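Local coordinates for putative uncharacterized protein (Chaetomium thermophilum, PDB 4XRI), which probably binds a small GTPase and carries cargo proteins into the nucleus, as a flexible HEAT-repeat transport receptor of the importin-beta family, at residues A69-F74 and I124-A129; V335-L340 and V397-A402; K599-Q604 and S634-A639; E765-A770 and F795-S800. The protein carries 2 engineered substitutions. All blocks are in the same frame, centred on the assembly; numbering follows the deposited sequence.

Interaction 1 (A69-F74 and I124-A129); sequences ALKNAF and IAAIAA
Lys71, near the end of helix 60-72, and Ala126, within helix 114-131, bring the two backbones closest, with 6.3 Å between Lys71 CA and Ala126 CA. The Ala126 methyl points at residues 69-74 and is met from two directions. Lys71 CG lies 4.0 Å from Ala126 CB, and Phe74 CE1 lies 3.8 Å from the same methyl. Phe74, just past the helix, has CG between its backbone N and its carbonyl carbon (chi1 45°), which swings the ring across to helix 114-131. There Phe74 CE1 approaches Ile127 CG1 at 3.5 Å, with CZ only slightly farther off, and one ring face has the Lys71 carbonyl oxygen over its rim. The ring also meets Trp89, the planes about 45° apart, and Ile127 leans on Val101 of helix 95-108. The lysine chain bends at chi2 and chi3 and leads away to where Lys71 NZ hydrogen-bonds Asn72 OD1 at 2.8 Å. Putting an alanine in place of Lys71 would probably leave the Ala126 methyl without the lysine's aliphatic cover and Asn72 OD1 without its ammonium partner. No direct hydrogen bond joins the segments, but a water donates one to Ala126 O at 2.7 Å and a weak one to Phe74 O. The chemistry is therefore that of an apolar seam between the end of helix 60-72 with its following turn and helix 114-131, its polar link left to water and the lysine charge directed off the interface.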
loop_
_atom_site.group_PDB
_atom_site.type_symbol
_atom_site.label_atom_id
_atom_site.label_comp_id
_atom_site.label_asym_id
_atom_site.label_seq_id
_atom_site.Cartn_x
_atom_site.Cartn_y
_atom_site.Cartn_z
ATOM N N ALA A 69 -16.311 25.397 10.113
ATOM C CA ALA A 69 -15.637 25.691 11.372
ATOM C C ALA A 69 -16.451 25.179 12.553
ATOM O O ALA A 69 -15.903 24.628 13.507
ATOM C CB ALA A 69 -15.390 27.188 11.506
ATOM N N LEU A 70 -17.764 25.366 12.473
ATOM C CA LEU A 70 -18.687 24.889 13.496
ATOM C C LEU A 70 -18.647 23.370 13.602
ATOM O O LEU A 70 -18.566 22.815 14.698
ATOM C CB LEU A 70 -20.109 25.359 13.188
ATOM C CG LEU A 70 -21.221 24.885 14.126
ATOM C CD1 LEU A 70 -20.989 25.392 15.538
ATOM C CD2 LEU A 70 -22.577 25.340 13.601
ATOM N N LYS A 71 -18.707 22.709 12.451
ATOM C CA LYS A 71 -18.603 21.256 12.380
ATOM C C LYS A 71 -17.311 20.769 13.025
ATOM O O LYS A 71 -17.310 19.804 13.792
ATOM C CB LYS A 71 -18.678 20.787 10.922
ATOM C CG LYS A 71 -18.589 19.276 10.731
ATOM C CD LYS A 71 -17.193 18.834 10.301
ATOM C CE LYS A 71 -16.788 19.449 8.971
ATOM N NZ LYS A 71 -15.448 18.965 8.530
ATOM N N ASN A 72 -16.213 21.448 12.711
ATOM C CA ASN A 72 -14.900 21.068 13.216
ATOM C C ASN A 72 -14.708 21.384 14.692
ATOM O O ASN A 72 -13.716 20.976 15.298
ATOM C CB ASN A 72 -13.804 21.761 12.407
ATOM C CG ASN A 72 -13.659 21.192 11.012
ATOM O OD1 ASN A 72 -14.037 20.051 10.753
ATOM N ND2 ASN A 72 -13.101 21.984 10.105
ATOM N N ALA A 73 -15.655 22.113 15.271
ATOM C CA ALA A 73 -15.554 22.499 16.671
ATOM C C ALA A 73 -15.843 21.321 17.594
ATOM O O ALA A 73 -15.450 21.327 18.760
ATOM C CB ALA A 73 -16.494 23.652 16.976
ATOM N N PHE A 74 -16.524 20.309 17.068
ATOM C CA PHE A 74 -16.832 19.118 17.853
ATOM C C PHE A 74 -16.847 17.854 16.995
ATOM O O PHE A 74 -17.620 16.933 17.249
ATOM C CB PHE A 74 -18.173 19.283 18.573
ATOM C CG PHE A 74 -19.267 19.842 17.705
ATOM C CD1 PHE A 74 -20.053 19.005 16.933
ATOM C CD2 PHE A 74 -19.515 21.204 17.671
ATOM C CE1 PHE A 74 -21.062 19.516 16.138
ATOM C CE2 PHE A 74 -20.521 21.721 16.880
ATOM C CZ PHE A 74 -21.298 20.875 16.113
ATOM N N ILE A 124 -25.287 19.195 11.044
ATOM C CA ILE A 124 -26.330 18.320 11.568
ATOM C C ILE A 124 -25.846 16.877 11.721
ATOM O O ILE A 124 -26.140 16.217 12.720
ATOM C CB ILE A 124 -27.574 18.363 10.661
ATOM C CG1 ILE A 124 -28.323 19.677 10.885
ATOM C CG2 ILE A 124 -28.488 17.173 10.926
ATOM C CD1 ILE A 124 -29.419 19.934 9.891
ATOM N N ALA A 125 -25.090 16.404 10.735
ATOM C CA ALA A 125 -24.532 15.056 10.765
ATOM C C ALA A 125 -23.573 14.890 11.938
ATOM O O ALA A 125 -23.581 13.863 12.620
ATOM C CB ALA A 125 -23.821 14.751 9.456
ATOM N N ALA A 126 -22.753 15.913 12.164
ATOM C CA ALA A 126 -21.773 15.904 13.245
ATOM C C ALA A 126 -22.455 15.859 14.609
ATOM O O ALA A 126 -22.032 15.123 15.504
ATOM C CB ALA A 126 -20.873 17.120 13.149
ATOM N N ILE A 127 -23.512 16.649 14.764
ATOM C CA ILE A 127 -24.274 16.671 16.006
ATOM C C ILE A 127 -25.001 15.345 16.210
ATOM O O ILE A 127 -25.021 14.795 17.313
ATOM C CB ILE A 127 -25.296 17.820 16.023
ATOM C CG1 ILE A 127 -24.583 19.171 15.963
ATOM C CG2 ILE A 127 -26.174 17.737 17.262
ATOM C CD1 ILE A 127 -25.525 20.356 15.972
ATOM N N ALA A 128 -25.588 14.834 15.131
ATOM C CA ALA A 128 -26.346 13.589 15.178
ATOM C C ALA A 128 -25.477 12.410 15.605
ATOM O O ALA A 128 -25.929 11.529 16.338
ATOM C CB ALA A 128 -26.981 13.308 13.823
ATOM N N ALA A 129 -24.229 12.404 15.145
ATOM C CA ALA A 129 -23.291 11.335 15.473
ATOM C C ALA A 129 -23.044 11.273 16.976
ATOM O O ALA A 129 -22.716 10.221 17.524
ATOM C CB ALA A 129 -21.984 11.531 14.727
HETATM O O HOH W 1 -19.369 14.494 15.692
#

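Interaction 2 (V335-L340 and V397-A402); sequences VLLQLL and VSAFGA
Ala399 takes the tight part of this contact, its methyl set between the ends of two leucines one turn apart on helix 324-340. Leu337 CD2 comes to 3.6 Å from Ala399 CB, and Leu340 CD1 stands 4.0 Å from the same carbon. Both leucines hold CG anti to the carbonyl carbon (chi1 -62° in Leu337, -71° in Leu340), but they start in different directions. The CB of Leu340 already points at helix 390-402, whereas that of Leu337 starts out to the flank and only the far end of its chain closes in, with CD2 doing the touching. All three residues are buried, and the small alanine is consistent with both branched ends coming so close. The segment axes nevertheless stay 10.4 Å apart at their closest and run at 132° to each other, so the helices meet through side-chain ends and not backbone to backbone. This is packing within the alpha-solenoid of HEAT repeats, in which successive helices stack into a superhelix. Helices 354-369 and 374-384, which lie between the two in sequence, also line the contact: Leu337 rests on Leu362 and Phe380, and Ala399 on Val377. Toward Ser398 the fit slackens. Leu340 CD1 is 4.5 Å from Ser398 CB, a marginal contact, and this serine is partly exposed while its three companions are not. Its hydroxyl takes no part in joining the segments; OG is hydrogen-bonded to the Asp394 carbonyl oxygen one turn earlier in its own helix, which leaves the serine CB as the atom facing Leu340.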
loop_
_atom_site.group_PDB
_atom_site.type_symbol
_atom_site.label_atom_id
_atom_site.label_comp_id
_atom_site.label_asym_id
_atom_site.label_seq_id
_atom_site.Cartn_x
_atom_site.Cartn_y
_atom_site.Cartn_z
ATOM N N VAL A 335 -15.265 -1.565 -26.698
ATOM C CA VAL A 335 -15.519 -0.189 -26.283
ATOM C C VAL A 335 -14.306 0.386 -25.558
ATOM O O VAL A 335 -13.928 1.538 -25.778
ATOM C CB VAL A 335 -16.759 -0.089 -25.370
ATOM C CG1 VAL A 335 -16.887 1.309 -24.792
ATOM C CG2 VAL A 335 -18.015 -0.461 -26.143
ATOM N N LEU A 336 -13.699 -0.429 -24.700
ATOM C CA LEU A 336 -12.494 -0.033 -23.979
ATOM C C LEU A 336 -11.366 0.318 -24.940
ATOM O O LEU A 336 -10.683 1.328 -24.772
ATOM C CB LEU A 336 -12.044 -1.146 -23.031
ATOM C CG LEU A 336 -12.864 -1.318 -21.754
ATOM C CD1 LEU A 336 -12.398 -2.549 -21.000
ATOM C CD2 LEU A 336 -12.743 -0.074 -20.891
ATOM N N LEU A 337 -11.179 -0.532 -25.944
ATOM C CA LEU A 337 -10.165 -0.319 -26.970
ATOM C C LEU A 337 -10.411 0.980 -27.724
ATOM O O LEU A 337 -9.475 1.706 -28.059
ATOM C CB LEU A 337 -10.142 -1.501 -27.941
ATOM C CG LEU A 337 -9.785 -2.832 -27.277
ATOM C CD1 LEU A 337 -10.067 -4.008 -28.191
ATOM C CD2 LEU A 337 -8.328 -2.822 -26.856
ATOM N N GLN A 338 -11.683 1.263 -27.987
ATOM C CA GLN A 338 -12.079 2.497 -28.652
ATOM C C GLN A 338 -11.726 3.706 -27.788
ATOM O O GLN A 338 -11.319 4.754 -28.296
ATOM C CB GLN A 338 -13.578 2.475 -28.959
ATOM C CG GLN A 338 -13.980 3.297 -30.165
ATOM C CD GLN A 338 -15.471 3.229 -30.437
ATOM O OE1 GLN A 338 -16.256 2.861 -29.563
ATOM N NE2 GLN A 338 -15.868 3.577 -31.657
ATOM N N LEU A 339 -11.878 3.548 -26.477
ATOM C CA LEU A 339 -11.588 4.622 -25.534
ATOM C C LEU A 339 -10.091 4.872 -25.398
ATOM O O LEU A 339 -9.672 5.948 -24.970
ATOM C CB LEU A 339 -12.186 4.305 -24.162
ATOM C CG LEU A 339 -13.709 4.390 -24.060
ATOM C CD1 LEU A 339 -14.173 3.988 -22.671
ATOM C CD2 LEU A 339 -14.186 5.796 -24.405
ATOM N N LEU A 340 -9.288 3.875 -25.756
ATOM C CA LEU A 340 -7.839 4.032 -25.749
ATOM C C LEU A 340 -7.408 5.078 -26.772
ATOM O O LEU A 340 -6.358 5.701 -26.627
ATOM C CB LEU A 340 -7.138 2.700 -26.036
ATOM C CG LEU A 340 -7.173 1.623 -24.947
ATOM C CD1 LEU A 340 -6.229 0.482 -25.290
ATOM C CD2 LEU A 340 -6.830 2.212 -23.583
ATOM N N VAL A 397 -0.626 -0.584 -29.664
ATOM C CA VAL A 397 0.507 -1.099 -28.900
ATOM C C VAL A 397 0.168 -1.164 -27.412
ATOM O O VAL A 397 0.569 -2.099 -26.721
ATOM C CB VAL A 397 1.786 -0.249 -29.111
ATOM C CG1 VAL A 397 2.262 -0.365 -30.549
ATOM C CG2 VAL A 397 1.547 1.203 -28.746
ATOM N N SER A 398 -0.583 -0.176 -26.931
ATOM C CA SER A 398 -1.009 -0.139 -25.535
ATOM C C SER A 398 -1.842 -1.365 -25.202
ATOM O O SER A 398 -1.594 -2.050 -24.207
ATOM C CB SER A 398 -1.812 1.131 -25.240
ATOM O OG SER A 398 -0.996 2.286 -25.326
ATOM N N ALA A 399 -2.830 -1.632 -26.050
ATOM C CA ALA A 399 -3.716 -2.776 -25.875
ATOM C C ALA A 399 -2.939 -4.083 -25.826
ATOM O O ALA A 399 -3.208 -4.942 -24.991
ATOM C CB ALA A 399 -4.744 -2.820 -26.995
ATOM N N PHE A 400 -1.975 -4.216 -26.732
ATOM C CA PHE A 400 -1.156 -5.417 -26.839
ATOM C C PHE A 400 -0.422 -5.697 -25.532
ATOM O O PHE A 400 -0.471 -6.808 -25.000
ATOM C CB PHE A 400 -0.154 -5.277 -27.982
ATOM C CG PHE A 400 0.484 -6.570 -28.386
ATOM C CD1 PHE A 400 1.843 -6.766 -28.233
ATOM C CD2 PHE A 400 -0.280 -7.590 -28.926
ATOM C CE1 PHE A 400 2.432 -7.959 -28.616
ATOM C CE2 PHE A 400 0.299 -8.783 -29.307
ATOM C CZ PHE A 400 1.659 -8.969 -29.152
ATOM N N GLY A 401 0.252 -4.677 -25.014
ATOM C CA GLY A 401 0.943 -4.794 -23.745
ATOM C C GLY A 401 -0.019 -5.017 -22.594
ATOM O O GLY A 401 0.295 -5.739 -21.651
ATOM N N ALA A 402 -1.197 -4.407 -22.683
ATOM C CA ALA A 402 -2.179 -4.438 -21.597
ATOM C C ALA A 402 -2.689 -5.839 -21.250
ATOM O O ALA A 402 -3.041 -6.102 -20.100
ATOM C CB ALA A 402 -3.359 -3.536 -21.941
#

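Interaction 3 (K599-Q604 and S634-A639); sequences KEIAPQ and SALANA
Ile601 supplies the apolar contact, its CG2 methyl lying 3.7 Å from Leu636 CD1 and 4.0 Å from Ala639 CB. The CG2 branch sits between the backbone N and the carbonyl carbon, while CG1 stands anti to N (chi1 -162°), and it is the methyl that faces the partner helix. The Ile601 and Leu636 side chains meet at about a right angle, and the leucine reaches the isoleucine by its end. Residues 599-604 make up most of the short connection between helices 573-597 and 605-616 of the helical-repeat solenoid, with 599-601 in a 3-10 turn, and helix 625-640 packs against this bend. Both flanking helices share the site, since Ile601 also touches Val594 and Ile608, and Leu636 rests on Ile608 and Met609. The remaining contact sets aliphatic carbon against a backbone oxygen. Lys599 CA and Ala639 CA are 5.2 Å apart, and the lysine chain, bent at chi2 and chi4, passes alongside the Ala639 carbonyl with Lys599 CD 3.3 Å from Ala639 O and CE close behind. No hydrogen bond crosses the segments; the Lys599 ammonium makes a long, weak ion pair with Glu641.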
loop_
_atom_site.group_PDB
_atom_site.type_symbol
_atom_site.label_atom_id
_atom_site.label_comp_id
_atom_site.label_asym_id
_atom_site.label_seq_id
_atom_site.Cartn_x
_atom_site.Cartn_y
_atom_site.Cartn_z
ATOM N N LYS A 599 33.229 -11.871 -1.531
ATOM C CA LYS A 599 34.576 -11.833 -0.961
ATOM C C LYS A 599 35.567 -11.026 -1.797
ATOM O O LYS A 599 36.531 -10.471 -1.269
ATOM C CB LYS A 599 35.109 -13.257 -0.787
ATOM C CG LYS A 599 34.349 -14.089 0.227
ATOM C CD LYS A 599 34.728 -13.708 1.644
ATOM C CE LYS A 599 33.960 -14.539 2.652
ATOM N NZ LYS A 599 34.132 -15.997 2.400
ATOM N N GLU A 600 35.322 -10.963 -3.100
ATOM C CA GLU A 600 36.242 -10.306 -4.023
ATOM C C GLU A 600 36.238 -8.783 -3.883
ATOM O O GLU A 600 37.062 -8.097 -4.487
ATOM C CB GLU A 600 35.901 -10.692 -5.462
ATOM C CG GLU A 600 35.888 -12.194 -5.714
ATOM C CD GLU A 600 37.194 -12.860 -5.327
ATOM O OE1 GLU A 600 38.265 -12.300 -5.642
ATOM O OE2 GLU A 600 37.150 -13.939 -4.700
ATOM N N ILE A 601 35.313 -8.259 -3.083
ATOM C CA ILE A 601 35.198 -6.816 -2.875
ATOM C C ILE A 601 36.276 -6.302 -1.926
ATOM O O ILE A 601 36.559 -5.106 -1.883
ATOM C CB ILE A 601 33.812 -6.433 -2.303
ATOM C CG1 ILE A 601 33.519 -4.942 -2.501
ATOM C CG2 ILE A 601 33.723 -6.780 -0.827
ATOM C CD1 ILE A 601 33.332 -4.533 -3.938
ATOM N N ALA A 602 36.881 -7.224 -1.183
ATOM C CA ALA A 602 37.795 -6.905 -0.083
ATOM C C ALA A 602 38.867 -5.838 -0.378
ATOM O O ALA A 602 39.101 -4.970 0.462
ATOM C CB ALA A 602 38.470 -8.188 0.403
ATOM N N PRO A 603 39.523 -5.890 -1.558
ATOM C CA PRO A 603 40.553 -4.868 -1.798
ATOM C C PRO A 603 40.040 -3.427 -1.826
ATOM O O PRO A 603 40.837 -2.503 -1.672
ATOM C CB PRO A 603 41.112 -5.258 -3.172
ATOM C CG PRO A 603 40.888 -6.712 -3.261
ATOM C CD PRO A 603 39.561 -6.934 -2.601
ATOM N N GLN A 604 38.740 -3.236 -2.014
ATOM C CA GLN A 604 38.185 -1.890 -2.067
ATOM C C GLN A 604 37.429 -1.528 -0.792
ATOM O O GLN A 604 36.803 -0.473 -0.713
ATOM C CB GLN A 604 37.268 -1.743 -3.280
ATOM C CG GLN A 604 38.007 -1.751 -4.607
ATOM C CD GLN A 604 37.144 -1.293 -5.763
ATOM O OE1 GLN A 604 37.248 -0.152 -6.213
ATOM N NE2 GLN A 604 36.282 -2.180 -6.248
ATOM N N SER A 634 26.028 -2.776 5.242
ATOM C CA SER A 634 25.526 -4.105 5.571
ATOM C C SER A 634 26.000 -5.129 4.548
ATOM O O SER A 634 26.402 -6.239 4.901
ATOM C CB SER A 634 23.998 -4.106 5.641
ATOM O OG SER A 634 23.492 -5.428 5.715
ATOM N N ALA A 635 25.950 -4.737 3.278
ATOM C CA ALA A 635 26.422 -5.579 2.185
ATOM C C ALA A 635 27.905 -5.889 2.342
ATOM O O ALA A 635 28.333 -7.033 2.190
ATOM C CB ALA A 635 26.163 -4.909 0.851
ATOM N N LEU A 636 28.683 -4.863 2.670
ATOM C CA LEU A 636 30.124 -5.017 2.823
ATOM C C LEU A 636 30.467 -5.922 4.003
ATOM O O LEU A 636 31.412 -6.709 3.938
ATOM C CB LEU A 636 30.796 -3.654 2.998
ATOM C CG LEU A 636 32.323 -3.717 2.966
ATOM C CD1 LEU A 636 32.797 -4.146 1.584
ATOM C CD2 LEU A 636 32.946 -2.391 3.368
ATOM N N ALA A 637 29.696 -5.811 5.078
ATOM C CA ALA A 637 29.926 -6.637 6.256
ATOM C C ALA A 637 29.634 -8.103 5.951
ATOM O O ALA A 637 30.378 -8.989 6.367
ATOM C CB ALA A 637 29.072 -6.151 7.426
ATOM N N ASN A 638 28.547 -8.349 5.225
ATOM C CA ASN A 638 28.167 -9.701 4.830
ATOM C C ASN A 638 29.193 -10.322 3.893
ATOM O O ASN A 638 29.416 -11.532 3.911
ATOM C CB ASN A 638 26.791 -9.693 4.161
ATOM C CG ASN A 638 26.393 -11.059 3.629
ATOM O OD1 ASN A 638 25.835 -11.882 4.355
ATOM N ND2 ASN A 638 26.671 -11.302 2.352
ATOM N N ALA A 639 29.822 -9.477 3.082
ATOM C CA ALA A 639 30.781 -9.933 2.085
ATOM C C ALA A 639 32.157 -10.192 2.692
ATOM O O ALA A 639 32.804 -11.190 2.376
ATOM C CB ALA A 639 30.889 -8.919 0.959
#

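Interaction 4 (E765-A770 and F795-S800); sequences EGIMDA and FALLNS
The helix that sets Ile767 and Met768 against Leu797 and Leu798 is held by its own backbone bonds, among them Ala770 N to Gly766 O at 2.9 Å. No hydrogen bond joins residues 765-770 to 795-800, though just beside them Ser800 OG is hydrogen-bonded to Arg764 NH2 of helix 754-780. Between the two segments the contact is apolar and buried. Leu797 is its centre: its CB points toward helix 754-780, and CG anti to the backbone N (chi1 173°) places the CD2 methyl against two neighbours at once. Ile767 CG2 lies 3.5 Å from Leu797 CD2, the two chains meeting at a slant. Met768 CE comes equally close to Leu797 CD2, at 3.5 Å, and also reaches Leu797 CG at 3.8 Å. The methionine starts out to one side, but bends at chi2 and chi3 (both 54°) fold its terminal methyl back toward the leucine, and the two side chains run past each other in opposite senses. The sulfur is used separately, as Met768 SD meets Leu798 CD2 at 4.1 Å, the chains nearly perpendicular. Met768 thus spans both leucines, methyl on one and sulfur on the other. The segment axes approach to 11.6 Å at 145°, a wide antiparallel pairing bridged by long side chains. Within the HEAT-type solenoid, helix 754-780 has further helices packed about it: Ile767 also rests on Leu740 of helix 730-743 and Leu715 of helix 711-725, Met768 on Val818 of helix 809-825, while Leu798 leans on Trp839 of helix 838-849.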
loop_
_atom_site.group_PDB
_atom_site.type_symbol
_atom_site.label_atom_id
_atom_site.label_comp_id
_atom_site.label_asym_id
_atom_site.label_seq_id
_atom_site.Cartn_x
_atom_site.Cartn_y
_atom_site.Cartn_z
ATOM N N GLU A 765 7.613 -14.013 15.782
ATOM C CA GLU A 765 8.752 -14.427 14.971
ATOM C C GLU A 765 10.030 -13.997 15.675
ATOM O O GLU A 765 10.977 -14.774 15.808
ATOM C CB GLU A 765 8.690 -13.819 13.566
ATOM C CG GLU A 765 7.665 -14.445 12.644
ATOM C CD GLU A 765 7.665 -13.801 11.270
ATOM O OE1 GLU A 765 8.689 -13.189 10.899
ATOM O OE2 GLU A 765 6.639 -13.900 10.564
ATOM N N GLY A 766 10.035 -12.747 16.130
ATOM C CA GLY A 766 11.154 -12.183 16.857
ATOM C C GLY A 766 11.444 -12.931 18.141
ATOM O O GLY A 766 12.593 -13.279 18.408
ATOM N N ILE A 767 10.404 -13.185 18.932
ATOM C CA ILE A 767 10.554 -13.915 20.188
ATOM C C ILE A 767 11.173 -15.290 19.964
ATOM O O ILE A 767 12.108 -15.686 20.659
ATOM C CB ILE A 767 9.209 -14.113 20.912
ATOM C CG1 ILE A 767 8.503 -12.777 21.142
ATOM C CG2 ILE A 767 9.435 -14.825 22.233
ATOM C CD1 ILE A 767 7.121 -12.920 21.750
ATOM N N MET A 768 10.645 -16.007 18.979
ATOM C CA MET A 768 11.108 -17.357 18.680
ATOM C C MET A 768 12.559 -17.358 18.211
ATOM O O MET A 768 13.337 -18.234 18.583
ATOM C CB MET A 768 10.211 -18.002 17.625
ATOM C CG MET A 768 10.136 -19.511 17.717
ATOM S SD MET A 768 9.649 -20.083 19.352
ATOM C CE MET A 768 8.135 -19.174 19.600
ATOM N N ASP A 769 12.917 -16.367 17.400
ATOM C CA ASP A 769 14.301 -16.195 16.976
ATOM C C ASP A 769 15.193 -15.953 18.188
ATOM O O ASP A 769 16.289 -16.505 18.283
ATOM C CB ASP A 769 14.433 -15.035 15.984
ATOM C CG ASP A 769 13.772 -15.328 14.650
ATOM O OD1 ASP A 769 13.498 -16.512 14.362
ATOM O OD2 ASP A 769 13.535 -14.372 13.886
ATOM N N ALA A 770 14.710 -15.121 19.107
ATOM C CA ALA A 770 15.441 -14.799 20.326
ATOM C C ALA A 770 15.709 -16.056 21.143
ATOM O O ALA A 770 16.856 -16.344 21.486
ATOM C CB ALA A 770 14.674 -13.778 21.155
ATOM N N PHE A 795 7.463 -23.324 25.941
ATOM C CA PHE A 795 6.417 -24.254 25.527
ATOM C C PHE A 795 5.055 -23.575 25.511
ATOM O O PHE A 795 4.230 -23.835 24.632
ATOM C CB PHE A 795 6.375 -25.472 26.452
ATOM C CG PHE A 795 7.371 -26.539 26.101
ATOM C CD1 PHE A 795 8.564 -26.650 26.796
ATOM C CD2 PHE A 795 7.112 -27.434 25.078
ATOM C CE1 PHE A 795 9.478 -27.634 26.476
ATOM C CE2 PHE A 795 8.023 -28.419 24.754
ATOM C CZ PHE A 795 9.209 -28.519 25.453
ATOM N N ALA A 796 4.829 -22.707 26.493
ATOM C CA ALA A 796 3.577 -21.969 26.608
ATOM C C ALA A 796 3.308 -21.152 25.350
ATOM O O ALA A 796 2.203 -21.175 24.806
ATOM C CB ALA A 796 3.604 -21.064 27.832
ATOM N N LEU A 797 4.330 -20.440 24.889
ATOM C CA LEU A 797 4.223 -19.645 23.673
ATOM C C LEU A 797 4.032 -20.526 22.446
ATOM O O LEU A 797 3.211 -20.224 21.580
ATOM C CB LEU A 797 5.462 -18.769 23.500
ATOM C CG LEU A 797 5.565 -18.006 22.179
ATOM C CD1 LEU A 797 4.328 -17.149 21.944
ATOM C CD2 LEU A 797 6.805 -17.152 22.192
ATOM N N LEU A 798 4.799 -21.613 22.379
ATOM C CA LEU A 798 4.665 -22.591 21.302
ATOM C C LEU A 798 3.221 -23.060 21.166
ATOM O O LEU A 798 2.690 -23.164 20.060
ATOM C CB LEU A 798 5.582 -23.793 21.546
ATOM C CG LEU A 798 7.075 -23.620 21.269
ATOM C CD1 LEU A 798 7.838 -24.854 21.742
ATOM C CD2 LEU A 798 7.318 -23.381 19.790
ATOM N N ASN A 799 2.590 -23.330 22.303
ATOM C CA ASN A 799 1.200 -23.758 22.327
ATOM C C ASN A 799 0.249 -22.651 21.894
ATOM O O ASN A 799 -0.734 -22.903 21.197
ATOM C CB ASN A 799 0.822 -24.253 23.724
ATOM C CG ASN A 799 -0.621 -24.703 23.810
ATOM O OD1 ASN A 799 -0.999 -25.725 23.237
ATOM N ND2 ASN A 799 -1.437 -23.942 24.531
ATOM N N SER A 800 0.547 -21.424 22.310
ATOM C CA SER A 800 -0.267 -20.272 21.945
ATOM C C SER A 800 -0.247 -20.062 20.437
ATOM O O SER A 800 -1.270 -19.755 19.824
ATOM C CB SER A 800 0.229 -19.015 22.662
ATOM O OG SER A 800 -0.630 -17.916 22.415
#

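The four contacts follow one another along the chain, each closing before the next opens, and none touches another. Interaction 1 lies in the N-terminal part and interaction 2 reaches into a HEAT-like repeat, their centres 46 Å apart; interactions 3 and 4 both fall in the C-terminal importin-beta repeat region and are the closest pair, with centres 34 Å and nearest atoms about 16 Å apart. Interactions 1 and 3 (centres 61 Å apart) and interactions 2 and 4 (52 Å) each lie on opposite sides of the chain's centre. No helix is shared. Spread-out local apolar packing of this kind builds an all-helical solenoid, consistent with the high flexibility of this receptor.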